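Long-range contacts in ancillary protein 1 (Streptococcus pyogenes, PDB 2XI9), which acts as a pilus-presented adhesin of a Gram-positive pathogen, carrying an internal thioester bond required for efficient interaction with host cells: residues 215-220 with 293-298; 243-248 with 281-286; 115-120 with 193-198. All coordinates share one frame; numbering follows the deposited sequence.

Contact 1 (215-220 with 293-298); sequences HIKKVI and PQLTDL
Between helix 274-288 and strand 299-303 of the thioester domain, loop 293-298 lies over helix 209-222, with K217 of the helix gripping its backbone. The lysine chain is extended beyond CG (chi2 178°), which carries it past L295 to the far half of the loop. There NZ donates to T296 O at 2.9 Å, approaching almost head-on with a C=O...N angle of 167°. Two waters also accept from NZ. One donates onward to L295 O and the other to D297 OD1, so the ammonium and the carboxylate are joined through water while K217 NZ and D297 OD1 stay 4.6 Å apart.

The aliphatic part of K217 is used as well: its CB lies 3.8 Å from L295 CD1 and 3.9 Å from P293 CB. K218 crosses the proline at about a right angle, with K218 CG 3.7 Å from P293 CA. A bend at chi3 (80°) then turns its NZ to a salt bridge with D289 and to the carbonyls of Y286, A287 and N291. One turn along the helix, I220 CG2 meets L298 CD1 at 3.8 Å. K218 thus binds carbonyls at the C-terminal end of helix 274-288 and K217 a carbonyl of the loop, while L298 packs on I220 and L295 on the aliphatic part of K217: a helix-to-strand connection laid over a neighbouring helix of the thioester domain.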
loop_
_atom_site.group_PDB
_atom_site.type_symbol
_atom_site.label_atom_id
_atom_site.label_comp_id
_atom_site.label_asym_id
_atom_site.label_seq_id
_atom_site.Cartn_x
_atom_site.Cartn_y
_atom_site.Cartn_z
ATOM N N HIS A 215 9.844 -0.465 9.410
ATOM C CA HIS A 215 10.494 -1.623 8.763
ATOM C C HIS A 215 10.375 -1.596 7.231
ATOM O O HIS A 215 11.378 -1.809 6.484
ATOM C CB HIS A 215 9.934 -2.952 9.331
ATOM C CG HIS A 215 10.320 -3.198 10.759
ATOM N ND1 HIS A 215 9.646 -4.065 11.604
ATOM C CD2 HIS A 215 11.330 -2.677 11.488
ATOM C CE1 HIS A 215 10.232 -4.065 12.786
ATOM N NE2 HIS A 215 11.265 -3.238 12.745
ATOM N N ILE A 216 9.167 -1.322 6.761
ATOM C CA ILE A 216 8.900 -1.257 5.362
ATOM C C ILE A 216 9.691 -0.144 4.657
ATOM O O ILE A 216 10.317 -0.399 3.600
ATOM C CB ILE A 216 7.343 -1.148 5.082
ATOM C CG1 ILE A 216 6.596 -2.401 5.550
ATOM C CG2 ILE A 216 7.082 -0.723 3.667
ATOM C CD1 ILE A 216 6.977 -3.672 4.939
ATOM N N LYS A 217 9.721 1.052 5.247
ATOM C CA LYS A 217 10.424 2.169 4.657
ATOM C C LYS A 217 11.906 1.858 4.601
ATOM O O LYS A 217 12.551 2.278 3.671
ATOM C CB LYS A 217 10.245 3.437 5.469
ATOM C CG LYS A 217 8.907 4.060 5.362
ATOM C CD LYS A 217 8.888 5.275 6.264
ATOM C CE LYS A 217 7.596 6.041 6.153
ATOM N NZ LYS A 217 7.503 7.173 7.163
ATOM N N LYS A 218 12.436 1.093 5.585
ATOM C CA LYS A 218 13.879 0.822 5.606
ATOM C C LYS A 218 14.338 -0.245 4.603
ATOM O O LYS A 218 15.449 -0.152 4.070
ATOM C CB LYS A 218 14.363 0.505 7.022
ATOM C CG LYS A 218 14.371 1.794 7.924
ATOM C CD LYS A 218 14.487 1.512 9.393
ATOM C CE LYS A 218 15.916 1.228 9.778
ATOM N NZ LYS A 218 16.097 0.728 11.209
ATOM N N VAL A 219 13.508 -1.251 4.369
ATOM C CA VAL A 219 13.730 -2.216 3.308
ATOM C C VAL A 219 13.787 -1.487 1.956
ATOM O O VAL A 219 14.745 -1.667 1.192
ATOM C CB VAL A 219 12.635 -3.325 3.288
ATOM C CG1 VAL A 219 12.724 -4.219 2.034
ATOM C CG2 VAL A 219 12.721 -4.235 4.550
ATOM N N ILE A 220 12.780 -0.663 1.686
ATOM C CA ILE A 220 12.750 0.093 0.422
ATOM C C ILE A 220 14.007 0.975 0.244
ATOM O O ILE A 220 14.617 0.967 -0.808
ATOM C CB ILE A 220 11.506 0.933 0.282
ATOM C CG1 ILE A 220 10.251 0.077 0.252
ATOM C CG2 ILE A 220 11.610 1.819 -1.015
ATOM C CD1 ILE A 220 10.154 -0.904 -0.896
ATOM N N PRO A 293 14.016 5.546 9.688
ATOM C CA PRO A 293 14.093 5.482 8.255
ATOM C C PRO A 293 14.747 6.753 7.733
ATOM O O PRO A 293 14.533 7.829 8.291
ATOM C CB PRO A 293 12.620 5.392 7.824
ATOM C CG PRO A 293 11.938 4.826 9.003
ATOM C CD PRO A 293 12.631 5.384 10.167
ATOM N N GLN A 294 15.534 6.623 6.684
ATOM C CA GLN A 294 16.149 7.794 6.064
ATOM C C GLN A 294 15.207 8.492 5.061
ATOM O O GLN A 294 15.344 9.672 4.785
ATOM C CB GLN A 294 17.460 7.411 5.401
ATOM C CG GLN A 294 18.546 7.004 6.372
ATOM C CD GLN A 294 18.839 8.088 7.372
ATOM O OE1 GLN A 294 18.708 7.895 8.588
ATOM N NE2 GLN A 294 19.200 9.248 6.882
ATOM N N LEU A 295 14.196 7.825 4.597
ATOM C CA LEU A 295 13.300 8.488 3.665
ATOM C C LEU A 295 12.048 8.915 4.418
ATOM O O LEU A 295 11.900 8.629 5.593
ATOM C CB LEU A 295 13.043 7.645 2.448
ATOM C CG LEU A 295 12.580 6.242 2.654
ATOM C CD1 LEU A 295 11.151 6.309 3.183
ATOM C CD2 LEU A 295 12.708 5.368 1.321
ATOM N N THR A 296 11.184 9.642 3.758
ATOM C CA THR A 296 10.106 10.305 4.447
ATOM C C THR A 296 8.797 9.599 4.167
ATOM O O THR A 296 8.242 8.961 5.044
ATOM C CB THR A 296 10.107 11.821 4.044
ATOM O OG1 THR A 296 11.379 12.382 4.384
ATOM C CG2 THR A 296 9.008 12.621 4.777
ATOM N N ASP A 297 8.304 9.675 2.934
ATOM C CA ASP A 297 7.030 9.072 2.569
ATOM C C ASP A 297 7.222 8.338 1.230
ATOM O O ASP A 297 8.112 8.726 0.454
ATOM C CB ASP A 297 5.935 10.155 2.458
ATOM C CG ASP A 297 5.309 10.519 3.799
ATOM O OD1 ASP A 297 4.678 9.629 4.431
ATOM O OD2 ASP A 297 5.432 11.688 4.199
ATOM N N LEU A 298 6.430 7.291 1.003
ATOM C CA LEU A 298 6.417 6.537 -0.246
ATOM C C LEU A 298 5.006 6.375 -0.763
ATOM O O LEU A 298 4.041 6.367 0.019
ATOM C CB LEU A 298 6.987 5.143 -0.011
ATOM C CG LEU A 298 8.470 5.047 0.308
ATOM C CD1 LEU A 298 8.840 3.679 0.852
ATOM C CD2 LEU A 298 9.265 5.352 -0.906
HETATM O O HOH W 1 10.082 8.575 7.580
HETATM O O HOH W 2 5.164 8.477 6.841
HETATM O O HOH W 3 13.813 4.489 5.127
#

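Contact 2 (243-248 with 281-286); sequences AATQLA and KILVEY
A248 and L283 bring two helices of the thioester domain together, their short axes passing 9.0 Å apart at a crossing angle of -46°. The tight part is built on the small side chain of A248. Its CB fits between two residues of the partner helix, 3.7 Å from V284 CG2 and 4.0 Å from L283 CB. Here A248 CA and V284 CA are 5.7 Å apart, the nearest CA pair of the two segments. One turn earlier on helix 238-253, the CD1 methyl of L283 rests 3.8 Å from T245 CA, near the backbone as much as the side chain. T245 OG1 sits beside its own backbone N (chi1 -48°), where it can donate to L241 O and accept from Y224 N; toward L283 CD1 it offers only a van der Waals contact at 3.9 Å. A244 CB is a looser neighbour, 4.4 Å from L283 CD1.

The other side of helix 274-288, with K281, I282 and E285, faces solvent and takes no part, whereas all five residues that touch are buried. Helix 209-222 covers a further side of the junction, placing V219 against T245 and K222 against L283. V284 also packs on Y251 and F252 farther along helix 238-253, while T245 and Q246 lean on Y159 of strand 155-160.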
loop_
_atom_site.group_PDB
_atom_site.type_symbol
_atom_site.label_atom_id
_atom_site.label_comp_id
_atom_site.label_asym_id
_atom_site.label_seq_id
_atom_site.Cartn_x
_atom_site.Cartn_y
_atom_site.Cartn_z
ATOM N N ALA A 243 14.759 -8.943 -6.178
ATOM C CA ALA A 243 14.208 -10.104 -5.523
ATOM C C ALA A 243 14.438 -10.088 -4.010
ATOM O O ALA A 243 13.523 -10.382 -3.255
ATOM C CB ALA A 243 14.756 -11.359 -6.106
ATOM N N ALA A 244 15.652 -9.750 -3.588
ATOM C CA ALA A 244 15.988 -9.705 -2.176
ATOM C C ALA A 244 15.077 -8.701 -1.494
ATOM O O ALA A 244 14.630 -8.953 -0.388
ATOM C CB ALA A 244 17.480 -9.345 -1.990
ATOM N N THR A 245 14.823 -7.549 -2.159
ATOM C CA THR A 245 13.933 -6.493 -1.657
ATOM C C THR A 245 12.513 -7.049 -1.518
ATOM O O THR A 245 11.846 -6.816 -0.501
ATOM C CB THR A 245 13.979 -5.159 -2.562
ATOM O OG1 THR A 245 15.362 -4.774 -2.815
ATOM C CG2 THR A 245 13.264 -4.003 -1.905
ATOM N N GLN A 246 12.048 -7.780 -2.527
ATOM C CA GLN A 246 10.702 -8.329 -2.487
ATOM C C GLN A 246 10.552 -9.302 -1.311
ATOM O O GLN A 246 9.539 -9.303 -0.612
ATOM C CB GLN A 246 10.380 -9.048 -3.806
ATOM C CG GLN A 246 8.960 -9.676 -3.878
ATOM C CD GLN A 246 7.841 -8.667 -3.766
ATOM O OE1 GLN A 246 7.431 -8.092 -4.765
ATOM N NE2 GLN A 246 7.296 -8.499 -2.563
ATOM N N LEU A 247 11.543 -10.156 -1.136
ATOM C CA LEU A 247 11.489 -11.161 -0.052
ATOM C C LEU A 247 11.574 -10.476 1.326
ATOM O O LEU A 247 10.942 -10.900 2.245
ATOM C CB LEU A 247 12.595 -12.205 -0.240
ATOM C CG LEU A 247 12.682 -13.306 0.825
ATOM C CD1 LEU A 247 11.370 -14.078 0.830
ATOM C CD2 LEU A 247 13.932 -14.228 0.601
ATOM N N ALA A 248 12.370 -9.406 1.445
ATOM C CA ALA A 248 12.496 -8.641 2.677
ATOM C C ALA A 248 11.161 -7.973 3.027
ATOM O O ALA A 248 10.778 -7.945 4.166
ATOM C CB ALA A 248 13.618 -7.595 2.567
ATOM N N LYS A 281 18.719 -10.904 3.953
ATOM C CA LYS A 281 18.930 -10.895 5.422
ATOM C C LYS A 281 19.516 -9.552 5.938
ATOM O O LYS A 281 19.089 -9.036 6.988
ATOM C CB LYS A 281 19.818 -12.053 5.872
ATOM C CG LYS A 281 19.202 -13.467 5.743
ATOM C CD LYS A 281 20.088 -14.558 6.446
ATOM C CE LYS A 281 19.499 -15.972 6.264
ATOM N NZ LYS A 281 20.453 -17.042 6.667
ATOM N N ILE A 282 20.494 -9.016 5.212
ATOM C CA ILE A 282 20.992 -7.636 5.461
ATOM C C ILE A 282 19.891 -6.572 5.439
ATOM O O ILE A 282 19.789 -5.778 6.349
ATOM C CB ILE A 282 22.131 -7.260 4.457
ATOM C CG1 ILE A 282 23.400 -8.010 4.839
ATOM C CG2 ILE A 282 22.392 -5.722 4.463
ATOM C CD1 ILE A 282 24.399 -8.231 3.660
ATOM N N LEU A 283 19.024 -6.602 4.428
ATOM C CA LEU A 283 17.930 -5.658 4.342
ATOM C C LEU A 283 17.020 -5.761 5.564
ATOM O O LEU A 283 16.675 -4.754 6.200
ATOM C CB LEU A 283 17.158 -5.857 3.058
ATOM C CG LEU A 283 17.878 -5.525 1.747
ATOM C CD1 LEU A 283 16.914 -5.866 0.569
ATOM C CD2 LEU A 283 18.368 -4.088 1.708
ATOM N N VAL A 284 16.685 -6.994 5.941
ATOM C CA VAL A 284 15.822 -7.195 7.060
ATOM C C VAL A 284 16.473 -6.728 8.365
ATOM O O VAL A 284 15.808 -6.097 9.222
ATOM C CB VAL A 284 15.406 -8.691 7.075
ATOM C CG1 VAL A 284 14.841 -9.083 8.415
ATOM C CG2 VAL A 284 14.394 -8.926 5.931
ATOM N N GLU A 285 17.749 -7.033 8.527
ATOM C CA GLU A 285 18.468 -6.708 9.764
ATOM C C GLU A 285 18.666 -5.190 9.908
ATOM O O GLU A 285 18.505 -4.647 10.970
ATOM C CB GLU A 285 19.815 -7.456 9.835
ATOM C CG GLU A 285 19.662 -8.978 10.075
ATOM C CD GLU A 285 21.003 -9.735 9.996
ATOM O OE1 GLU A 285 22.085 -9.082 9.974
ATOM O OE2 GLU A 285 20.977 -11.001 9.985
ATOM N N TYR A 286 18.915 -4.500 8.797
ATOM C CA TYR A 286 18.956 -3.061 8.798
ATOM C C TYR A 286 17.594 -2.527 9.224
ATOM O O TYR A 286 17.475 -1.745 10.166
ATOM C CB TYR A 286 19.359 -2.500 7.403
ATOM C CG TYR A 286 19.125 -1.014 7.323
ATOM C CD1 TYR A 286 19.847 -0.135 8.104
ATOM C CD2 TYR A 286 18.144 -0.498 6.515
ATOM C CE1 TYR A 286 19.602 1.256 8.052
ATOM C CE2 TYR A 286 17.886 0.888 6.462
ATOM C CZ TYR A 286 18.623 1.745 7.213
ATOM O OH TYR A 286 18.350 3.106 7.153
#

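Contact 3 (115-120 with 193-198); sequences PNKEIV and AGRDLF
K117 and A193 meet main chain to main chain, A193 N donating to K117 O at 2.9 Å. Their CB atoms pack 3.9 Å apart. A water sits between the two backbones beside this bond, accepting from K117 N and having P115 O and A193 O within bonding distance.

Of segment 193-198, R195 is among the residues most covered by the other segment. Extended from CG to NE, it runs along P115, with R195 CB 3.5 Å from P115 O; P115 CA lies near the guanidinium plane, at its edge. K117 CD approaches R195 NH1 obliquely at 3.5 Å. Bends at chi3 (88°) and chi4 then turn the lysine's ammonium away to a salt bridge with D323, and K117 NZ ends 5.3 Å from R195 NH1. On the other side of P115, N116 ND2 gives D196 OD2 a weak bond of 3.5 Å, the amide and carboxylate planes being 67° apart.

Farther out, R195 is fixed through NH1 by a salt bridge to E113 and through NE by D297, and D196 OD2 by K199. An inverse gamma turn centred on G194 swings the chain from the end of strand 189-193 toward R195. Antiparallel pairing continues through backbone bonding of I119 with H191. K117 is paired with D323 and R195 with both D297 and E113, which would offset the repulsion between the two cations, while the direct join consists of the backbone bond, apolar contact and one weak side-chain bond.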
loop_
_atom_site.group_PDB
_atom_site.type_symbol
_atom_site.label_atom_id
_atom_site.label_comp_id
_atom_site.label_asym_id
_atom_site.label_seq_id
_atom_site.Cartn_x
_atom_site.Cartn_y
_atom_site.Cartn_z
ATOM N N PRO A 115 -2.827 10.549 8.448
ATOM C CA PRO A 115 -2.173 9.450 7.720
ATOM C C PRO A 115 -2.789 9.153 6.385
ATOM O O PRO A 115 -2.158 8.474 5.570
ATOM C CB PRO A 115 -2.352 8.238 8.634
ATOM C CG PRO A 115 -3.344 8.626 9.662
ATOM C CD PRO A 115 -3.605 10.089 9.604
ATOM N N ASN A 116 -4.020 9.610 6.147
ATOM C CA ASN A 116 -4.725 9.251 4.950
ATOM C C ASN A 116 -4.718 10.373 3.906
ATOM O O ASN A 116 -5.473 11.322 3.994
ATOM C CB ASN A 116 -6.141 8.828 5.314
ATOM C CG ASN A 116 -6.147 7.769 6.399
ATOM O OD1 ASN A 116 -6.551 8.024 7.534
ATOM N ND2 ASN A 116 -5.613 6.595 6.074
ATOM N N LYS A 117 -3.846 10.216 2.913
ATOM C CA LYS A 117 -3.709 11.130 1.820
ATOM C C LYS A 117 -3.891 10.257 0.585
ATOM O O LYS A 117 -3.169 9.300 0.399
ATOM C CB LYS A 117 -2.345 11.813 1.886
ATOM C CG LYS A 117 -2.191 12.634 3.183
ATOM C CD LYS A 117 -1.007 13.583 3.203
ATOM C CE LYS A 117 -1.348 14.972 2.622
ATOM N NZ LYS A 117 -2.511 15.603 3.276
ATOM N N GLU A 118 -4.919 10.551 -0.202
ATOM C CA GLU A 118 -5.317 9.684 -1.306
ATOM C C GLU A 118 -5.677 10.485 -2.542
ATOM O O GLU A 118 -6.036 11.642 -2.451
ATOM C CB GLU A 118 -6.493 8.804 -0.886
ATOM C CG GLU A 118 -6.256 8.046 0.418
ATOM C CD GLU A 118 -7.426 7.143 0.843
ATOM O OE1 GLU A 118 -8.501 7.152 0.192
ATOM O OE2 GLU A 118 -7.245 6.448 1.870
ATOM N N ILE A 119 -5.588 9.859 -3.709
ATOM C CA ILE A 119 -5.985 10.538 -4.941
ATOM C C ILE A 119 -7.490 10.745 -4.938
ATOM O O ILE A 119 -8.233 10.016 -4.263
ATOM C CB ILE A 119 -5.577 9.795 -6.204
ATOM C CG1 ILE A 119 -6.135 8.348 -6.203
ATOM C CG2 ILE A 119 -4.033 9.823 -6.333
ATOM C CD1 ILE A 119 -5.903 7.640 -7.504
ATOM N N VAL A 120 -7.922 11.728 -5.719
ATOM C CA VAL A 120 -9.311 12.148 -5.698
ATOM C C VAL A 120 -10.215 11.151 -6.399
ATOM O O VAL A 120 -11.340 10.908 -5.936
ATOM C CB VAL A 120 -9.440 13.564 -6.320
ATOM C CG1 VAL A 120 -10.866 13.863 -6.763
ATOM C CG2 VAL A 120 -8.917 14.577 -5.305
ATOM N N ALA A 193 -0.732 7.717 0.215
ATOM C CA ALA A 193 0.511 7.859 0.926
ATOM C C ALA A 193 0.712 6.585 1.737
ATOM O O ALA A 193 -0.231 6.025 2.268
ATOM C CB ALA A 193 0.484 9.110 1.836
ATOM N N GLY A 194 1.945 6.114 1.794
ATOM C CA GLY A 194 2.323 4.911 2.485
ATOM C C GLY A 194 2.443 5.125 3.980
ATOM O O GLY A 194 3.540 5.077 4.553
ATOM N N ARG A 195 1.293 5.401 4.580
ATOM C CA ARG A 195 1.132 5.565 5.983
ATOM C C ARG A 195 -0.085 4.683 6.358
ATOM O O ARG A 195 -0.983 4.449 5.549
ATOM C CB ARG A 195 0.874 7.022 6.360
ATOM C CG ARG A 195 1.781 8.116 5.697
ATOM C CD ARG A 195 1.259 9.502 6.008
ATOM N NE ARG A 195 2.104 10.555 5.413
ATOM C CZ ARG A 195 1.810 11.857 5.411
ATOM N NH1 ARG A 195 0.684 12.315 5.935
ATOM N NH2 ARG A 195 2.662 12.721 4.867
ATOM N N ASP A 196 -0.110 4.180 7.566
ATOM C CA ASP A 196 -1.266 3.400 8.016
ATOM C C ASP A 196 -1.422 2.164 7.138
ATOM O O ASP A 196 -2.504 1.894 6.595
ATOM C CB ASP A 196 -2.528 4.273 7.961
ATOM C CG ASP A 196 -3.726 3.663 8.683
ATOM O OD1 ASP A 196 -3.526 2.910 9.678
ATOM O OD2 ASP A 196 -4.880 3.974 8.235
ATOM N N LEU A 197 -0.324 1.444 6.991
ATOM C CA LEU A 197 -0.194 0.346 6.054
ATOM C C LEU A 197 -0.427 -1.035 6.716
ATOM O O LEU A 197 -0.592 -2.043 6.033
ATOM C CB LEU A 197 1.187 0.355 5.423
ATOM C CG LEU A 197 1.553 1.539 4.503
ATOM C CD1 LEU A 197 2.864 1.277 3.816
ATOM C CD2 LEU A 197 0.385 1.722 3.491
ATOM N N PHE A 198 -0.359 -1.078 8.033
ATOM C CA PHE A 198 -0.447 -2.341 8.752
ATOM C C PHE A 198 -1.718 -3.095 8.395
ATOM O O PHE A 198 -1.700 -4.325 8.266
ATOM C CB PHE A 198 -0.436 -2.087 10.257
ATOM C CG PHE A 198 -0.140 -3.299 11.065
ATOM C CD1 PHE A 198 -1.153 -4.051 11.625
ATOM C CD2 PHE A 198 1.178 -3.692 11.249
ATOM C CE1 PHE A 198 -0.850 -5.181 12.408
ATOM C CE2 PHE A 198 1.485 -4.823 12.002
ATOM C CZ PHE A 198 0.477 -5.551 12.589
HETATM O O HOH W 4 -2.466 7.389 3.123
#

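Contacts 1 and 3, with centres 14 Å apart, share a direct joint: L298 O lies 2.8 Å from G194 N, a probable hydrogen bond, and D297 OD1 makes its salt bridge to R195 NE at 2.9 Å. Contacts 1 and 2, with centres 13 Å apart, meet through helix 209-222, where V219 CG1 comes within 3.5 Å of A248 CB. Contacts 2 and 3 are about 12 Å apart at their nearest atoms, so contact 1 links the helical cluster to the 115-120 interface. Q246, within segment 243-248 of contact 2, bonds through NE2 to the carbonyl of C160, the only cysteine in the modelled chain and hence probably the source of the thioester sulfur.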